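Local coordinates for 182aa long hypothetical protein (PDB 2GAN) that is of unknown function but is probably a GNAT-family acetyltransferase, which would transfer an acetyl group from acetyl-coenzyme A to an acceptor not yet identified, at residues Phe22-Ser27 against Phe111-Pro116; Leu84-Ile89 against Lys133-Leu138. One frame throughout, in Å; residues are numbered along the deposited sequence.

Contact 1. Residues Phe22-Ser27 against Phe111-Pro116. With SO4 (sulfate ion), chain D.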
loop_
_atom_site.group_PDB
_atom_site.type_symbol
_atom_site.label_atom_id
_atom_site.label_comp_id
_atom_site.label_asym_id
_atom_site.label_seq_id
_atom_site.Cartn_x
_atom_site.Cartn_y
_atom_site.Cartn_z
ATOM N N PHE A 22 -15.085 3.422 -9.386
ATOM C CA PHE A 22 -14.240 4.043 -10.407
ATOM C C PHE A 22 -13.460 5.209 -9.812
ATOM O O PHE A 22 -12.269 5.380 -10.084
ATOM C CB PHE A 22 -15.080 4.557 -11.573
ATOM C CG PHE A 22 -14.307 5.400 -12.545
ATOM C CD1 PHE A 22 -13.214 4.871 -13.231
ATOM C CD2 PHE A 22 -14.653 6.728 -12.759
ATOM C CE1 PHE A 22 -12.474 5.654 -14.113
ATOM C CE2 PHE A 22 -13.920 7.523 -13.639
ATOM C CZ PHE A 22 -12.829 6.986 -14.318
ATOM N N ARG A 23 -14.131 6.015 -9.001
ATOM C CA ARG A 23 -13.465 7.152 -8.386
ATOM C C ARG A 23 -12.318 6.644 -7.518
ATOM O O ARG A 23 -11.268 7.273 -7.424
ATOM C CB ARG A 23 -14.485 7.990 -7.594
ATOM C CG ARG A 23 -15.460 8.752 -8.511
ATOM C CD ARG A 23 -16.548 9.520 -7.757
ATOM N NE ARG A 23 -15.978 10.444 -6.781
ATOM C CZ ARG A 23 -16.052 10.283 -5.462
ATOM N NH1 ARG A 23 -16.683 9.242 -4.946
ATOM N NH2 ARG A 23 -15.462 11.155 -4.656
ATOM N N ILE A 24 -12.505 5.481 -6.911
ATOM C CA ILE A 24 -11.458 4.893 -6.083
ATOM C C ILE A 24 -10.329 4.380 -6.978
ATOM O O ILE A 24 -9.151 4.526 -6.656
ATOM C CB ILE A 24 -12.022 3.743 -5.243
ATOM C CG1 ILE A 24 -12.981 4.325 -4.200
ATOM C CG2 ILE A 24 -10.893 2.960 -4.579
ATOM C CD1 ILE A 24 -13.885 3.309 -3.562
ATOM N N TYR A 25 -10.704 3.779 -8.104
ATOM C CA TYR A 25 -9.738 3.254 -9.063
ATOM C C TYR A 25 -8.867 4.395 -9.574
ATOM O O TYR A 25 -7.674 4.221 -9.800
ATOM C CB TYR A 25 -10.471 2.603 -10.240
ATOM C CG TYR A 25 -9.589 1.872 -11.233
ATOM C CD1 TYR A 25 -9.366 2.385 -12.514
ATOM C CD2 TYR A 25 -9.030 0.633 -10.911
ATOM C CE1 TYR A 25 -8.617 1.672 -13.454
ATOM C CE2 TYR A 25 -8.284 -0.089 -11.840
ATOM C CZ TYR A 25 -8.084 0.434 -13.114
ATOM O OH TYR A 25 -7.399 -0.313 -14.050
ATOM N N ARG A 26 -9.467 5.562 -9.759
ATOM C CA ARG A 26 -8.731 6.722 -10.246
ATOM C C ARG A 26 -7.902 7.340 -9.117
ATOM O O ARG A 26 -6.715 7.611 -9.285
ATOM C CB ARG A 26 -9.712 7.751 -10.812
ATOM C CG ARG A 26 -9.085 8.975 -11.479
ATOM C CD ARG A 26 -10.186 9.877 -12.024
ATOM N NE ARG A 26 -11.070 10.366 -10.960
ATOM C CZ ARG A 26 -12.261 10.928 -11.162
ATOM N NH1 ARG A 26 -12.731 11.075 -12.394
ATOM N NH2 ARG A 26 -12.984 11.350 -10.133
ATOM N N SER A 27 -8.514 7.548 -7.957
ATOM C CA SER A 27 -7.781 8.148 -6.848
ATOM C C SER A 27 -6.558 7.323 -6.443
ATOM O O SER A 27 -5.537 7.884 -6.056
ATOM C CB SER A 27 -8.699 8.346 -5.642
ATOM O OG SER A 27 -9.041 7.103 -5.060
ATOM N N PHE A 111 -15.365 -6.034 -0.011
ATOM C CA PHE A 111 -16.043 -4.875 -0.583
ATOM C C PHE A 111 -16.067 -3.745 0.449
ATOM O O PHE A 111 -17.070 -3.046 0.597
ATOM C CB PHE A 111 -17.468 -5.279 -0.964
ATOM C CG PHE A 111 -18.083 -4.422 -2.023
ATOM C CD1 PHE A 111 -19.192 -3.637 -1.739
ATOM C CD2 PHE A 111 -17.604 -4.460 -3.327
ATOM C CE1 PHE A 111 -19.824 -2.907 -2.742
ATOM C CE2 PHE A 111 -18.225 -3.736 -4.337
ATOM C CZ PHE A 111 -19.336 -2.962 -4.050
ATOM N N PHE A 112 -14.950 -3.594 1.160
ATOM C CA PHE A 112 -14.786 -2.584 2.205
ATOM C C PHE A 112 -14.048 -1.382 1.644
ATOM O O PHE A 112 -12.852 -1.448 1.408
ATOM C CB PHE A 112 -13.959 -3.160 3.359
ATOM C CG PHE A 112 -13.661 -2.176 4.467
ATOM C CD1 PHE A 112 -12.466 -2.263 5.181
ATOM C CD2 PHE A 112 -14.576 -1.196 4.825
ATOM C CE1 PHE A 112 -12.182 -1.392 6.236
ATOM C CE2 PHE A 112 -14.304 -0.313 5.884
ATOM C CZ PHE A 112 -13.102 -0.416 6.587
ATOM N N VAL A 113 -14.752 -0.277 1.450
ATOM C CA VAL A 113 -14.098 0.895 0.917
ATOM C C VAL A 113 -14.700 2.163 1.475
ATOM O O VAL A 113 -15.739 2.133 2.128
ATOM C CB VAL A 113 -14.190 0.922 -0.624
ATOM C CG1 VAL A 113 -15.428 1.697 -1.058
ATOM C CG2 VAL A 113 -12.924 1.511 -1.197
ATOM N N VAL A 114 -14.033 3.278 1.219
ATOM C CA VAL A 114 -14.516 4.570 1.677
ATOM C C VAL A 114 -14.273 5.602 0.585
ATOM O O VAL A 114 -13.231 5.590 -0.060
ATOM C CB VAL A 114 -13.792 5.029 2.957
ATOM C CG1 VAL A 114 -14.218 6.449 3.302
ATOM C CG2 VAL A 114 -14.119 4.092 4.110
ATOM N N ASP A 115 -15.247 6.482 0.379
ATOM C CA ASP A 115 -15.140 7.530 -0.624
ATOM C C ASP A 115 -13.840 8.281 -0.348
ATOM O O ASP A 115 -13.603 8.741 0.772
ATOM C CB ASP A 115 -16.341 8.477 -0.518
ATOM C CG ASP A 115 -16.415 9.468 -1.667
ATOM O OD1 ASP A 115 -17.474 9.525 -2.323
ATOM O OD2 ASP A 115 -15.426 10.191 -1.911
ATOM N N PRO A 116 -12.979 8.409 -1.369
ATOM C CA PRO A 116 -11.688 9.097 -1.235
ATOM C C PRO A 116 -11.731 10.531 -0.694
ATOM O O PRO A 116 -10.718 11.049 -0.226
ATOM C CB PRO A 116 -11.097 9.002 -2.645
ATOM C CG PRO A 116 -12.304 8.945 -3.524
ATOM C CD PRO A 116 -13.239 8.034 -2.773
HETATM S S SO4 D . -12.773 -7.053 -2.488
HETATM O O1 SO4 D . -12.473 -5.621 -2.286
HETATM O O2 SO4 D . -11.994 -7.876 -1.535
HETATM O O3 SO4 D . -12.407 -7.418 -3.869
HETATM O O4 SO4 D . -14.206 -7.293 -2.264
#
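Arg-23 and Asp-115 form an end-on, two-nitrogen salt bridge between helix 14-27 and the turn leaving strand 106-114. NH1 of Arg-23 meets OD1 of Asp-115 at 2.8 Å from well above the carboxylate plane, while NH2 of Arg-23 reaches OD2 of Asp-115 at 2.9 Å on the syn side, with an N-H...O angle of 160°. The guanidinium and carboxylate planes are turned 47° apart. A bend at chi3 of Arg-23 (55°) brings its head round to the acid. OD2 of Asp-115 also accepts the backbone N-H of Glu-117, which steadies the carboxylate.

The strand bears a left-handed backbone at Phe-111, consistent with the bulge that GNAT enzymes carry in their fourth core strand. There the amide N of Phe-111 donates to sulfate O4 at 2.8 Å; Arg-61 binds the same ion.

The remaining contacts are van der Waals. Pro-116 CG lies over one face of the Arg-23 guanidinium, 4.0 Å from NH2, and CB of Pro-116 is 3.7 Å from OG of Ser-27. Apolar packing centres on Ile-24: its CG1 sits 4.0 Å from Pro-116 CD, the side chains crossing nearly at right angles, and its CD1 points at the Val-113 methyls, tip to tip, at a doubtful modelled closeness.

Contact 2. Residues Leu84-Ile89 against Lys133-Leu138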
loop_
_atom_site.group_PDB
_atom_site.type_symbol
_atom_site.label_atom_id
_atom_site.label_comp_id
_atom_site.label_asym_id
_atom_site.label_seq_id
_atom_site.Cartn_x
_atom_site.Cartn_y
_atom_site.Cartn_z
ATOM N N LEU A 84 -20.714 -8.788 3.645
ATOM C CA LEU A 84 -20.480 -9.997 4.430
ATOM C C LEU A 84 -20.869 -11.238 3.647
ATOM O O LEU A 84 -21.910 -11.262 2.982
ATOM C CB LEU A 84 -21.310 -9.965 5.698
ATOM C CG LEU A 84 -21.074 -8.699 6.511
ATOM C CD1 LEU A 84 -21.972 -8.734 7.743
ATOM C CD2 LEU A 84 -19.601 -8.598 6.887
ATOM N N VAL A 85 -20.031 -12.264 3.731
ATOM C CA VAL A 85 -20.304 -13.529 3.073
ATOM C C VAL A 85 -20.180 -14.599 4.138
ATOM O O VAL A 85 -19.120 -14.757 4.742
ATOM C CB VAL A 85 -19.310 -13.835 1.918
ATOM C CG1 VAL A 85 -19.584 -15.219 1.356
ATOM C CG2 VAL A 85 -19.470 -12.796 0.805
ATOM N N TYR A 86 -21.271 -15.320 4.381
ATOM C CA TYR A 86 -21.272 -16.363 5.405
ATOM C C TYR A 86 -22.219 -17.547 5.135
ATOM O O TYR A 86 -22.185 -18.533 5.864
ATOM C CB TYR A 86 -21.597 -15.726 6.762
ATOM C CG TYR A 86 -22.945 -15.047 6.797
ATOM C CD1 TYR A 86 -24.110 -15.777 7.051
ATOM C CD2 TYR A 86 -23.064 -13.682 6.527
ATOM C CE1 TYR A 86 -25.364 -15.161 7.031
ATOM C CE2 TYR A 86 -24.311 -13.056 6.505
ATOM C CZ TYR A 86 -25.453 -13.800 6.756
ATOM O OH TYR A 86 -26.679 -13.186 6.734
ATOM N N LYS A 87 -23.046 -17.461 4.092
ATOM C CA LYS A 87 -23.974 -18.553 3.774
ATOM C C LYS A 87 -23.332 -19.649 2.929
ATOM O O LYS A 87 -23.175 -19.503 1.716
ATOM C CB LYS A 87 -25.202 -18.045 3.024
ATOM C CG LYS A 87 -26.053 -17.059 3.783
ATOM C CD LYS A 87 -27.289 -16.695 2.977
ATOM C CE LYS A 87 -27.956 -15.446 3.530
ATOM N NZ LYS A 87 -28.293 -15.561 4.969
ATOM N N ARG A 88 -22.989 -20.753 3.587
ATOM C CA ARG A 88 -22.367 -21.905 2.945
ATOM C C ARG A 88 -21.147 -21.532 2.102
ATOM O O ARG A 88 -21.165 -21.639 0.874
ATOM C CB ARG A 88 -23.399 -22.653 2.089
ATOM C CG ARG A 88 -23.855 -24.004 2.680
ATOM C CD ARG A 88 -24.979 -23.876 3.713
ATOM N NE ARG A 88 -24.628 -23.019 4.844
ATOM C CZ ARG A 88 -23.659 -23.284 5.710
ATOM N NH1 ARG A 88 -22.938 -24.393 5.582
ATOM N NH2 ARG A 88 -23.399 -22.433 6.696
ATOM N N ILE A 89 -20.079 -21.108 2.769
ATOM C CA ILE A 89 -18.863 -20.734 2.068
ATOM C C ILE A 89 -18.362 -21.860 1.166
ATOM O O ILE A 89 -17.883 -21.607 0.060
ATOM C CB ILE A 89 -17.724 -20.353 3.049
ATOM C CG1 ILE A 89 -18.065 -19.051 3.777
ATOM C CG2 ILE A 89 -16.423 -20.165 2.287
ATOM C CD1 ILE A 89 -19.252 -19.156 4.689
ATOM N N LYS A 133 -18.979 -7.113 14.266
ATOM C CA LYS A 133 -20.027 -7.484 15.225
ATOM C C LYS A 133 -21.182 -8.243 14.573
ATOM O O LYS A 133 -21.709 -9.197 15.151
ATOM C CB LYS A 133 -20.562 -6.246 15.952
ATOM C CG LYS A 133 -19.769 -5.917 17.212
ATOM C CD LYS A 133 -20.139 -4.565 17.809
ATOM C CE LYS A 133 -19.166 -4.192 18.926
ATOM N NZ LYS A 133 -19.233 -2.742 19.260
ATOM N N ARG A 134 -21.574 -7.834 13.373
ATOM C CA ARG A 134 -22.657 -8.520 12.693
ATOM C C ARG A 134 -22.277 -9.992 12.529
ATOM O O ARG A 134 -23.047 -10.879 12.882
ATOM C CB ARG A 134 -22.920 -7.879 11.332
ATOM C CG ARG A 134 -23.925 -8.624 10.466
ATOM C CD ARG A 134 -25.272 -8.770 11.147
ATOM N NE ARG A 134 -26.193 -9.500 10.280
ATOM C CZ ARG A 134 -27.401 -9.912 10.644
ATOM N NH1 ARG A 134 -27.851 -9.673 11.864
ATOM N NH2 ARG A 134 -28.156 -10.571 9.785
ATOM N N LEU A 135 -21.081 -10.250 12.011
ATOM C CA LEU A 135 -20.641 -11.625 11.831
ATOM C C LEU A 135 -20.641 -12.374 13.158
ATOM O O LEU A 135 -21.153 -13.488 13.242
ATOM C CB LEU A 135 -19.253 -11.667 11.198
ATOM C CG LEU A 135 -19.240 -11.367 9.695
ATOM C CD1 LEU A 135 -17.814 -11.386 9.211
ATOM C CD2 LEU A 135 -20.081 -12.400 8.932
ATOM N N ARG A 136 -20.080 -11.756 14.194
ATOM C CA ARG A 136 -20.045 -12.375 15.512
ATOM C C ARG A 136 -21.446 -12.765 15.978
ATOM O O ARG A 136 -21.662 -13.876 16.449
ATOM C CB ARG A 136 -19.394 -11.431 16.536
ATOM C CG ARG A 136 -17.874 -11.486 16.526
ATOM C CD ARG A 136 -17.258 -10.450 17.451
ATOM N NE ARG A 136 -17.728 -10.556 18.835
ATOM C CZ ARG A 136 -17.325 -11.476 19.711
ATOM N NH1 ARG A 136 -16.432 -12.396 19.365
ATOM N NH2 ARG A 136 -17.815 -11.467 20.944
ATOM N N SER A 137 -22.402 -11.860 15.828
ATOM C CA SER A 137 -23.762 -12.152 16.256
ATOM C C SER A 137 -24.338 -13.316 15.462
ATOM O O SER A 137 -25.403 -13.827 15.794
ATOM C CB SER A 137 -24.651 -10.929 16.061
ATOM O OG SER A 137 -24.912 -10.734 14.685
ATOM N N LEU A 138 -23.644 -13.718 14.399
ATOM C CA LEU A 138 -24.089 -14.830 13.565
ATOM C C LEU A 138 -23.277 -16.078 13.905
ATOM O O LEU A 138 -23.407 -17.111 13.246
ATOM C CB LEU A 138 -23.919 -14.490 12.072
ATOM C CG LEU A 138 -24.720 -13.318 11.480
ATOM C CD1 LEU A 138 -24.476 -13.217 9.965
ATOM C CD2 LEU A 138 -26.196 -13.520 11.750
#
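Where helix 123-137 packs on the central sheet of the GNAT fold, Leu-84 and Tyr-86, at the end of strand 78-85 and just beyond it, meet Arg-134, Leu-135 and Leu-138 at the C-terminal end of the helix. The clearest directed contact is a CH-pi interaction: CD1 of Leu-138 stands over the Tyr-86 ring, 3.4 Å from its centroid and 13° off the normal. Chi1 of Tyr-86 (60°) sets CG between the backbone N and the carbonyl carbon, which swings the ring toward Leu-138. The other methyl of Leu-138, CD2, lies over one face of the Arg-134 guanidinium, so one residue covers both flat groups. CD2 of Leu-135 adds an oblique contact, 4.0 Å from CD2 of Tyr-86.

Leu-84 divides its methyls: CD1 touches CG of Arg-134 at 3.4 Å, and CD2 is 4.0 Å from CG of Leu-135, the two leucines sliding past each other in opposite directions. The polar ends converge outside the contact, where OE1 of Glu-68 accepts the Tyr-86 hydroxyl and pairs with NH2 of Arg-134. A serine in place of Tyr-86 would probably leave the Leu-138 methyl without its aromatic seat and Glu-68 without the tyrosine hydroxyl.

Beneath the helix, Leu-84 and Leu-135 both rest on Ile-109 of strand 106-114, while Leu-84 and Arg-134 both touch Tyr-70 of strand 68-74.

In the fold
Along the chain the segments alternate, 22-27, 84-89, 111-116, 133-138, so the two contacts cross along the chain. Their centres lie 24 Å apart and their nearest atoms about 7 Å, without touching. Both reach the same mixed sheet, through the antiparallel neighbours 106-114 and 78-85. Helix 14-27 meets it from one side and helix 123-137 from the other, giving the layered alpha-beta-alpha build of a GNAT domain. Strand 106-114 leads through the turn at contact 1 into helix 123-137, whose far end makes contact 2; in relatives this strand-turn-helix unit binds the pyrophosphate of acetyl-coenzyme A, probably so here too.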